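PDB 2IT2: UPF0130 protein PH1069 from Pyrococcus horikoshii, which probably methylates the N-4 position of the wyosine intermediate wybutosine-86 in tRNA(Phe), with S-adenosyl-L-methionine as methyl donor. Local coordinates for residues 15-18 with 19-22; 114-117 with 118-122; 170-173 with 174-177; 179-182 with 183-187. All coordinates share one frame; numbering follows the deposited sequence.

Contact 1: residues 15-18 with 19-22; sequences KKEA and LMSL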
loop_
_atom_site.group_PDB
_atom_site.type_symbol
_atom_site.label_atom_id
_atom_site.label_comp_id
_atom_site.label_asym_id
_atom_site.label_seq_id
_atom_site.Cartn_x
_atom_site.Cartn_y
_atom_site.Cartn_z
ATOM N N LYS B 15 1.447 -4.390 25.932
ATOM C CA LYS B 15 2.444 -3.320 25.938
ATOM C C LYS B 15 3.741 -3.728 26.639
ATOM O O LYS B 15 4.839 -3.407 26.173
ATOM C CB LYS B 15 1.891 -2.044 26.590
ATOM C CG LYS B 15 2.914 -0.899 26.644
ATOM C CD LYS B 15 2.265 0.471 26.720
ATOM C CE LYS B 15 3.316 1.571 26.649
ATOM N NZ LYS B 15 2.717 2.931 26.483
ATOM N N LYS B 16 3.622 -4.427 27.761
ATOM C CA LYS B 16 4.805 -4.859 28.498
ATOM C C LYS B 16 5.679 -5.754 27.630
ATOM O O LYS B 16 6.908 -5.623 27.611
ATOM C CB LYS B 16 4.394 -5.607 29.768
ATOM C CG LYS B 16 4.097 -4.706 30.954
ATOM C CD LYS B 16 3.861 -5.529 32.216
ATOM C CE LYS B 16 3.195 -4.720 33.316
ATOM N NZ LYS B 16 2.438 -5.608 34.244
ATOM N N GLU B 17 5.043 -6.659 26.899
ATOM C CA GLU B 17 5.777 -7.575 26.030
ATOM C C GLU B 17 6.452 -6.823 24.884
ATOM O O GLU B 17 7.593 -7.126 24.516
ATOM C CB GLU B 17 4.834 -8.657 25.475
ATOM C CG GLU B 17 4.104 -9.460 26.557
ATOM C CD GLU B 17 3.242 -10.584 25.997
ATOM O OE1 GLU B 17 2.730 -10.453 24.863
ATOM O OE2 GLU B 17 3.056 -11.597 26.704
ATOM N N ALA B 18 5.762 -5.837 24.320
ATOM C CA ALA B 18 6.319 -5.068 23.210
ATOM C C ALA B 18 7.534 -4.266 23.668
ATOM O O ALA B 18 8.529 -4.154 22.954
ATOM C CB ALA B 18 5.245 -4.137 22.621
ATOM N N LEU B 19 7.459 -3.718 24.872
ATOM C CA LEU B 19 8.557 -2.943 25.428
ATOM C C LEU B 19 9.813 -3.806 25.628
ATOM O O LEU B 19 10.941 -3.376 25.355
ATOM C CB LEU B 19 8.099 -2.319 26.748
ATOM C CG LEU B 19 7.076 -1.181 26.638
ATOM C CD1 LEU B 19 6.590 -0.811 28.033
ATOM C CD2 LEU B 19 7.713 0.024 25.960
HETATM N N MSE B 20 9.614 -5.030 26.091
HETATM C CA MSE B 20 10.732 -5.941 26.302
HETATM C C MSE B 20 11.416 -6.228 24.955
HETATM O O MSE B 20 12.653 -6.238 24.855
HETATM C CB MSE B 20 10.233 -7.242 26.943
HETATM C CG MSE B 20 9.462 -7.055 28.237
HETATM SE SE MSE B 20 9.230 -8.743 29.139
HETATM C CE MSE B 20 8.168 -9.659 27.804
ATOM N N SER B 21 10.616 -6.438 23.915
ATOM C CA SER B 21 11.140 -6.718 22.579
ATOM C C SER B 21 11.922 -5.508 22.037
ATOM O O SER B 21 13.010 -5.647 21.469
ATOM C CB SER B 21 9.974 -7.103 21.644
ATOM O OG SER B 21 9.343 -8.298 22.089
ATOM N N LEU B 22 11.394 -4.312 22.248
ATOM C CA LEU B 22 12.068 -3.116 21.775
ATOM C C LEU B 22 13.390 -2.881 22.526
ATOM O O LEU B 22 14.411 -2.525 21.928
ATOM C CB LEU B 22 11.129 -1.917 21.934
ATOM C CG LEU B 22 11.698 -0.572 21.493
ATOM C CD1 LEU B 22 12.165 -0.664 20.040
ATOM C CD2 LEU B 22 10.643 0.524 21.674
#
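Leu19 lies against Lys15, one turn earlier on the surface alpha-helix 11-27, as an i to i+4 pair. Its CD1 comes 3.9 Å from CG of Lys15, and the side chains cross obliquely, touching near the root of the lysine. CG of Lys15 stands opposite the backbone N (chi1 179°), and the extended chain beyond it carries NZ to the carbonyl oxygens of Asn43 and Tyr48, which it hydrogen-bonds. Lysine suits this place because its methylenes can pack while its ammonium ties the helix to its neighbours. Replacing Leu19 by an alanine would probably open a gap between the Lys15 methylenes and Asn43 of helix 36-43, which the leucine also touches. Ala18, with only a methyl, packs on Phe49 of strand 48-63.

On the exposed side the selenomethionine Met20 sets CG 3.0 Å from Lys16 O. A bend at chi3 (-63°) then folds its methyl CE back to 3.6 Å from Glu17 CA. Between these side chains run the i to i+4 helix bonds, among them Leu19 N to Lys15 O at 2.9 Å. Glu17 O receives Ser21 N at 3.2 Å, and Ser21 OG stands equally near, though its proton has another possible acceptor.

Contact 2: residues 114-117 with 118-122; sequences TLED and AVKLV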
loop_
_atom_site.group_PDB
_atom_site.type_symbol
_atom_site.label_atom_id
_atom_site.label_comp_id
_atom_site.label_asym_id
_atom_site.label_seq_id
_atom_site.Cartn_x
_atom_site.Cartn_y
_atom_site.Cartn_z
ATOM N N THR B 114 -7.773 1.204 22.728
ATOM C CA THR B 114 -9.192 1.184 22.355
ATOM C C THR B 114 -9.356 1.538 20.887
ATOM O O THR B 114 -8.427 2.037 20.253
ATOM C CB THR B 114 -10.008 2.201 23.175
ATOM O OG1 THR B 114 -9.658 3.532 22.781
ATOM C CG2 THR B 114 -9.723 2.030 24.646
ATOM N N LEU B 115 -10.543 1.280 20.347
ATOM C CA LEU B 115 -10.799 1.592 18.956
ATOM C C LEU B 115 -10.715 3.100 18.755
ATOM O O LEU B 115 -10.234 3.575 17.729
ATOM C CB LEU B 115 -12.173 1.075 18.538
ATOM C CG LEU B 115 -12.551 1.355 17.081
ATOM C CD1 LEU B 115 -11.536 0.720 16.119
ATOM C CD2 LEU B 115 -13.962 0.810 16.838
ATOM N N GLU B 116 -11.185 3.855 19.741
ATOM C CA GLU B 116 -11.109 5.301 19.637
ATOM C C GLU B 116 -9.660 5.798 19.581
ATOM O O GLU B 116 -9.355 6.727 18.835
ATOM C CB GLU B 116 -11.817 5.954 20.817
ATOM C CG GLU B 116 -11.898 7.464 20.702
ATOM C CD GLU B 116 -12.621 8.069 21.874
ATOM O OE1 GLU B 116 -13.767 7.646 22.126
ATOM O OE2 GLU B 116 -12.048 8.955 22.545
ATOM N N ASP B 117 -8.778 5.194 20.381
ATOM C CA ASP B 117 -7.371 5.599 20.396
ATOM C C ASP B 117 -6.764 5.308 19.036
ATOM O O ASP B 117 -6.007 6.111 18.511
ATOM C CB ASP B 117 -6.578 4.856 21.480
ATOM C CG ASP B 117 -7.006 5.236 22.880
ATOM O OD1 ASP B 117 -7.230 6.443 23.121
ATOM O OD2 ASP B 117 -7.111 4.333 23.738
ATOM N N ALA B 118 -7.111 4.160 18.465
ATOM C CA ALA B 118 -6.582 3.798 17.158
ATOM C C ALA B 118 -6.999 4.797 16.084
ATOM O O ALA B 118 -6.175 5.249 15.291
ATOM C CB ALA B 118 -7.046 2.414 16.783
ATOM N N VAL B 119 -8.282 5.143 16.042
ATOM C CA VAL B 119 -8.748 6.092 15.035
ATOM C C VAL B 119 -8.107 7.472 15.205
ATOM O O VAL B 119 -7.820 8.159 14.222
ATOM C CB VAL B 119 -10.275 6.223 15.084
ATOM C CG1 VAL B 119 -10.751 7.294 14.111
ATOM C CG2 VAL B 119 -10.895 4.891 14.748
ATOM N N LYS B 120 -7.890 7.886 16.450
ATOM C CA LYS B 120 -7.247 9.167 16.689
ATOM C C LYS B 120 -5.840 9.165 16.096
ATOM O O LYS B 120 -5.425 10.144 15.493
ATOM C CB LYS B 120 -7.146 9.451 18.180
ATOM C CG LYS B 120 -8.449 9.861 18.808
ATOM C CD LYS B 120 -8.278 10.039 20.304
ATOM C CE LYS B 120 -7.184 11.054 20.646
ATOM N NZ LYS B 120 -7.442 12.399 20.059
ATOM N N LEU B 121 -5.113 8.063 16.277
ATOM C CA LEU B 121 -3.746 7.961 15.760
ATOM C C LEU B 121 -3.721 7.915 14.237
ATOM O O LEU B 121 -2.865 8.529 13.611
ATOM C CB LEU B 121 -3.054 6.712 16.330
ATOM C CG LEU B 121 -1.674 6.330 15.751
ATOM C CD1 LEU B 121 -0.686 7.468 15.950
ATOM C CD2 LEU B 121 -1.142 5.067 16.430
ATOM N N VAL B 122 -4.655 7.178 13.648
ATOM C CA VAL B 122 -4.702 7.080 12.198
ATOM C C VAL B 122 -4.913 8.461 11.604
ATOM O O VAL B 122 -4.229 8.866 10.663
ATOM C CB VAL B 122 -5.831 6.149 11.738
ATOM C CG1 VAL B 122 -6.079 6.335 10.241
ATOM C CG2 VAL B 122 -5.454 4.712 12.041
#
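The carbonyl oxygen of Asp117 is gripped twice: by the backbone N of Leu121, 3.1 Å away, and by the hydroxyl of Tyr48, which reaches it from strand 48-63. The first bond is the regular i to i+4 link of helix 115-127; the second, from Tyr48 OH, ties this turn of the helix to that strand.

At the start of the helix, Thr114 OG1 accepts the N-H of Asp117 at 3.0 Å, filling the place of the carbonyl that a preceding turn would have supplied. The Asp117 side chain leans back toward the threonine, because its CG lies beside its own backbone N (chi1 -67°). OD2 thus comes to 2.8 Å from Thr114 OG1, at best a weak bond. A carboxylate here probably also gains from the partial positive charge of a helix N terminus.

On another side, Val119 CG2 rests 3.3 Å from Leu115 O and 4.4 Å from Leu115 CD1. These apolar groups face the second subunit, where Leu115 packs on its Leu2 and Val119 on its Ser137. Ala118 is buried against Leu143, Val145 and Ile135, and its small methyl lets the helix lie close to the strands. Lys120 passes CG over Glu116 O at 3.3 Å, then bends at chi3 and chi4. Its NZ stays 6.3 Å from Glu116 OE2, too far for a salt bridge. The whole is a threonine N-cap opening a helix that packs on an antiparallel sheet.

Contact 3: residues 170-173 with 174-177; sequences LNKI and VEIA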
loop_
_atom_site.group_PDB
_atom_site.type_symbol
_atom_site.label_atom_id
_atom_site.label_comp_id
_atom_site.label_asym_id
_atom_site.label_seq_id
_atom_site.Cartn_x
_atom_site.Cartn_y
_atom_site.Cartn_z
ATOM N N LEU B 170 20.385 6.131 -14.647
ATOM C CA LEU B 170 20.628 5.740 -13.261
ATOM C C LEU B 170 20.767 6.985 -12.373
ATOM O O LEU B 170 20.287 6.994 -11.236
ATOM C CB LEU B 170 21.877 4.856 -13.148
ATOM C CG LEU B 170 22.086 4.239 -11.754
ATOM C CD1 LEU B 170 20.901 3.345 -11.407
ATOM C CD2 LEU B 170 23.367 3.436 -11.728
ATOM N N ASN B 171 21.392 8.041 -12.890
ATOM C CA ASN B 171 21.539 9.277 -12.122
ATOM C C ASN B 171 20.181 9.920 -11.818
ATOM O O ASN B 171 19.965 10.425 -10.714
ATOM C CB ASN B 171 22.406 10.282 -12.871
ATOM C CG ASN B 171 22.543 11.582 -12.123
ATOM O OD1 ASN B 171 22.197 12.644 -12.640
ATOM N ND2 ASN B 171 23.058 11.511 -10.903
ATOM N N LYS B 172 19.276 9.906 -12.792
ATOM C CA LYS B 172 17.938 10.465 -12.594
ATOM C C LYS B 172 17.154 9.620 -11.581
ATOM O O LYS B 172 16.447 10.167 -10.739
ATOM C CB LYS B 172 17.169 10.527 -13.921
ATOM C CG LYS B 172 17.797 11.412 -14.987
ATOM C CD LYS B 172 17.856 12.861 -14.542
ATOM C CE LYS B 172 18.453 13.741 -15.619
ATOM N NZ LYS B 172 18.569 15.147 -15.149
ATOM N N ILE B 173 17.277 8.295 -11.649
ATOM C CA ILE B 173 16.574 7.412 -10.717
ATOM C C ILE B 173 17.063 7.644 -9.285
ATOM O O ILE B 173 16.256 7.704 -8.344
ATOM C CB ILE B 173 16.798 5.928 -11.098
ATOM C CG1 ILE B 173 16.123 5.641 -12.437
ATOM C CG2 ILE B 173 16.295 5.001 -9.991
ATOM C CD1 ILE B 173 16.526 4.309 -13.055
ATOM N N VAL B 174 18.377 7.765 -9.114
ATOM C CA VAL B 174 18.938 7.997 -7.784
ATOM C C VAL B 174 18.495 9.347 -7.222
ATOM O O VAL B 174 18.235 9.465 -6.023
ATOM C CB VAL B 174 20.481 7.924 -7.812
ATOM C CG1 VAL B 174 21.081 8.516 -6.535
ATOM C CG2 VAL B 174 20.914 6.484 -7.947
ATOM N N GLU B 175 18.398 10.354 -8.086
ATOM C CA GLU B 175 17.962 11.687 -7.680
ATOM C C GLU B 175 16.547 11.629 -7.108
ATOM O O GLU B 175 16.291 12.137 -6.017
ATOM C CB GLU B 175 17.978 12.617 -8.891
ATOM C CG GLU B 175 17.688 14.072 -8.624
ATOM C CD GLU B 175 17.530 14.840 -9.926
ATOM O OE1 GLU B 175 18.269 14.538 -10.890
ATOM O OE2 GLU B 175 16.672 15.745 -9.987
ATOM N N ILE B 176 15.628 11.021 -7.849
ATOM C CA ILE B 176 14.245 10.910 -7.393
ATOM C C ILE B 176 14.184 10.059 -6.131
ATOM O O ILE B 176 13.474 10.389 -5.184
ATOM C CB ILE B 176 13.355 10.288 -8.497
ATOM C CG1 ILE B 176 13.331 11.222 -9.711
ATOM C CG2 ILE B 176 11.937 10.035 -7.971
ATOM C CD1 ILE B 176 12.631 12.546 -9.459
ATOM N N ALA B 177 14.934 8.963 -6.113
ATOM C CA ALA B 177 14.937 8.081 -4.953
ATOM C C ALA B 177 15.349 8.836 -3.709
ATOM O O ALA B 177 14.740 8.672 -2.654
ATOM C CB ALA B 177 15.879 6.915 -5.174
#
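The N-terminal part of the long C-terminal helix 167-194 brings Lys172 and Glu175 together, two side chains one short turn apart (i to i+3) that lie alongside each other and point the same way. Lys172 CD comes 4.0 Å from Glu175 OE1. NZ stops 4.3 Å from that oxygen, beyond salt-bridge range, so the attraction is one of nearby opposite charges and is likely to be modest. The lysine gets there by a bend at chi2 (-63°), while the glutamate chain runs out extended. Lys172 also packs on Phe164 of the second subunit and has a long, weak ion pair with Glu168.

On its buried side the helix is apolar, as expected of an amphipathic helix laid on an antiparallel sheet. Leu170 packs on helix 84-91, touching Leu84, Val87, Leu88 and Ile91. Ile173 meets Phe101 and Val155 on two strands, and Ala177 next to it, small enough to sit close, touches Phe101 and Met153.

Two of the beta-branched residues set one branch against a carbonyl of the preceding turn. Val174 CG2 sits 3.4 Å from Leu170 O, and Ile176 CG1 is equally close to Lys172 O. In both cases the branch lies beside the residue's own backbone N, facing the carbonyl of the turn before. The backbone bonds are regular, that from Ile176 N to Lys172 O nearly straight at 170° and 3.1 Å long. Ala177 N bonds Ile173 O at 2.9 Å, and its methyl CB lies 3.3 Å from the same oxygen.

Contact 4: residues 179-182 with 183-187; sequences DQMR and RFKEK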
loop_
_atom_site.group_PDB
_atom_site.type_symbol
_atom_site.label_atom_id
_atom_site.label_comp_id
_atom_site.label_asym_id
_atom_site.label_seq_id
_atom_site.Cartn_x
_atom_site.Cartn_y
_atom_site.Cartn_z
ATOM N N ASP B 179 15.092 12.016 -3.252
ATOM C CA ASP B 179 14.062 13.009 -2.944
ATOM C C ASP B 179 12.969 12.341 -2.131
ATOM O O ASP B 179 12.470 12.911 -1.167
ATOM C CB ASP B 179 13.443 13.578 -4.218
ATOM C CG ASP B 179 14.391 14.459 -4.974
ATOM O OD1 ASP B 179 15.315 15.012 -4.342
ATOM O OD2 ASP B 179 14.207 14.609 -6.197
ATOM N N GLN B 180 12.598 11.126 -2.518
ATOM C CA GLN B 180 11.562 10.399 -1.802
ATOM C C GLN B 180 12.039 10.068 -0.389
ATOM O O GLN B 180 11.300 10.244 0.579
ATOM C CB GLN B 180 11.175 9.126 -2.571
ATOM C CG GLN B 180 10.499 9.402 -3.914
ATOM C CD GLN B 180 10.190 8.136 -4.694
ATOM O OE1 GLN B 180 11.025 7.234 -4.782
ATOM N NE2 GLN B 180 8.999 8.068 -5.278
HETATM N N MSE B 181 13.280 9.618 -0.257
HETATM C CA MSE B 181 13.806 9.301 1.059
HETATM C C MSE B 181 13.806 10.537 1.953
HETATM O O MSE B 181 13.494 10.450 3.144
HETATM C CB MSE B 181 15.225 8.751 0.938
HETATM C CG MSE B 181 15.879 8.413 2.266
HETATM SE SE MSE B 181 14.942 6.972 3.122
HETATM C CE MSE B 181 14.636 5.968 1.494
ATOM N N ARG B 182 14.135 11.688 1.374
ATOM C CA ARG B 182 14.172 12.922 2.144
ATOM C C ARG B 182 12.775 13.226 2.670
ATOM O O ARG B 182 12.618 13.645 3.820
ATOM C CB ARG B 182 14.671 14.082 1.283
ATOM C CG ARG B 182 14.940 15.343 2.085
ATOM C CD ARG B 182 15.135 16.550 1.179
ATOM N NE ARG B 182 16.342 16.454 0.369
ATOM C CZ ARG B 182 16.912 17.492 -0.236
ATOM N NH1 ARG B 182 16.381 18.703 -0.117
ATOM N NH2 ARG B 182 18.010 17.326 -0.959
ATOM N N ARG B 183 11.762 13.005 1.837
ATOM C CA ARG B 183 10.372 13.241 2.234
ATOM C C ARG B 183 9.957 12.296 3.363
ATOM O O ARG B 183 9.272 12.705 4.296
ATOM C CB ARG B 183 9.434 13.061 1.037
ATOM C CG ARG B 183 9.567 14.141 -0.015
ATOM C CD ARG B 183 8.678 13.849 -1.215
ATOM N NE ARG B 183 7.266 13.756 -0.847
ATOM C CZ ARG B 183 6.290 13.455 -1.698
ATOM N NH1 ARG B 183 6.568 13.217 -2.974
ATOM N NH2 ARG B 183 5.034 13.392 -1.275
ATOM N N PHE B 184 10.374 11.036 3.284
ATOM C CA PHE B 184 10.040 10.078 4.335
ATOM C C PHE B 184 10.609 10.550 5.667
ATOM O O PHE B 184 9.923 10.533 6.694
ATOM C CB PHE B 184 10.632 8.699 4.029
ATOM C CG PHE B 184 10.069 8.039 2.803
ATOM C CD1 PHE B 184 8.738 8.210 2.441
ATOM C CD2 PHE B 184 10.868 7.198 2.030
ATOM C CE1 PHE B 184 8.205 7.543 1.333
ATOM C CE2 PHE B 184 10.342 6.531 0.924
ATOM C CZ PHE B 184 9.016 6.707 0.576
ATOM N N LYS B 185 11.871 10.972 5.653
ATOM C CA LYS B 185 12.528 11.423 6.878
ATOM C C LYS B 185 11.865 12.663 7.461
ATOM O O LYS B 185 11.777 12.810 8.680
ATOM C CB LYS B 185 14.005 11.720 6.623
ATOM C CG LYS B 185 14.793 10.567 6.029
ATOM C CD LYS B 185 14.655 9.298 6.846
ATOM C CE LYS B 185 15.558 8.205 6.311
ATOM N NZ LYS B 185 15.455 6.949 7.103
ATOM N N GLU B 186 11.412 13.549 6.581
ATOM C CA GLU B 186 10.742 14.777 7.002
ATOM C C GLU B 186 9.416 14.444 7.666
ATOM O O GLU B 186 9.076 15.018 8.698
ATOM C CB GLU B 186 10.467 15.680 5.803
ATOM C CG GLU B 186 11.688 16.245 5.132
ATOM C CD GLU B 186 11.387 16.663 3.709
ATOM O OE1 GLU B 186 10.302 17.236 3.479
ATOM O OE2 GLU B 186 12.231 16.428 2.819
ATOM N N LYS B 187 8.664 13.528 7.059
ATOM C CA LYS B 187 7.371 13.114 7.594
ATOM C C LYS B 187 7.509 12.408 8.944
ATOM O O LYS B 187 6.661 12.567 9.824
ATOM C CB LYS B 187 6.654 12.205 6.588
ATOM C CG LYS B 187 6.209 12.942 5.336
ATOM C CD LYS B 187 5.471 12.034 4.375
ATOM C CE LYS B 187 4.949 12.843 3.196
ATOM N NZ LYS B 187 4.217 11.969 2.250
#
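Phe184 lays one face of its ring over the carbonyl oxygen of Gln180, which stands 3.3 Å above the ring plane and offset toward the rim. CG of the ring lies beside the backbone N (chi1 -65°), turning the ring back along the helix over the residue four earlier. The same oxygen accepts Phe184 N at 3.0 Å, so backbone and ring of one residue meet a single carbonyl. At the ring edge, in its plane, is the methyl CE of the selenomethionine Met181, 4.0 Å from CD2; the two side chains cross at about a right angle.

This is the middle of helix 167-194, whose buried face packs on strand 98-112: Phe184 touches Val103, Ser105 and Pro106 there. An alanine in place of Phe184 would probably open a gap over that strand and leave the Met181 methyl without its aromatic neighbour. Gln180 sends its amide NE2 to Arg152 O and packs on Trp100 of the second subunit.

Met181 bends at chi2 and chi3, and its SE touches Lys185 CE at 3.5 Å. Beyond this contact between selenium and methylene, Lys185 NZ makes a salt bridge with Asp34 and hydrogen bonds to the carbonyls of His79 and Ser55, for which a long chain ending in an ammonium is well suited. On the exposed side Glu186 OE2 lies alongside the methylenes of Arg182, four residues earlier, 3.3 Å from CD. Arg182 NE stays 4.8 Å from OE2, so the charged groups form no salt bridge, and the guanidinium and carboxylate planes are inclined by 58°.

From the N terminus, contact 1 comes first, within helix 11-27, which it joins to helix 36-43 and strand 48-63. Contact 2 follows at the start of helix 115-127, and contacts 3 and 4 lie in succession on helix 167-194. All four are local, each between adjoining segments along one helix or, in contact 2, from its N-cap, so none closes a loop, and they run in series without nesting or crossing. Contacts 1 and 3 lie on opposite sides of the chain's centre, their own centres about 39 Å apart, whereas those of contacts 3 and 4 are about 14 Å apart. Strand 98-112 is shared ground for contacts 2, 3 and 4, and these three also touch the second subunit.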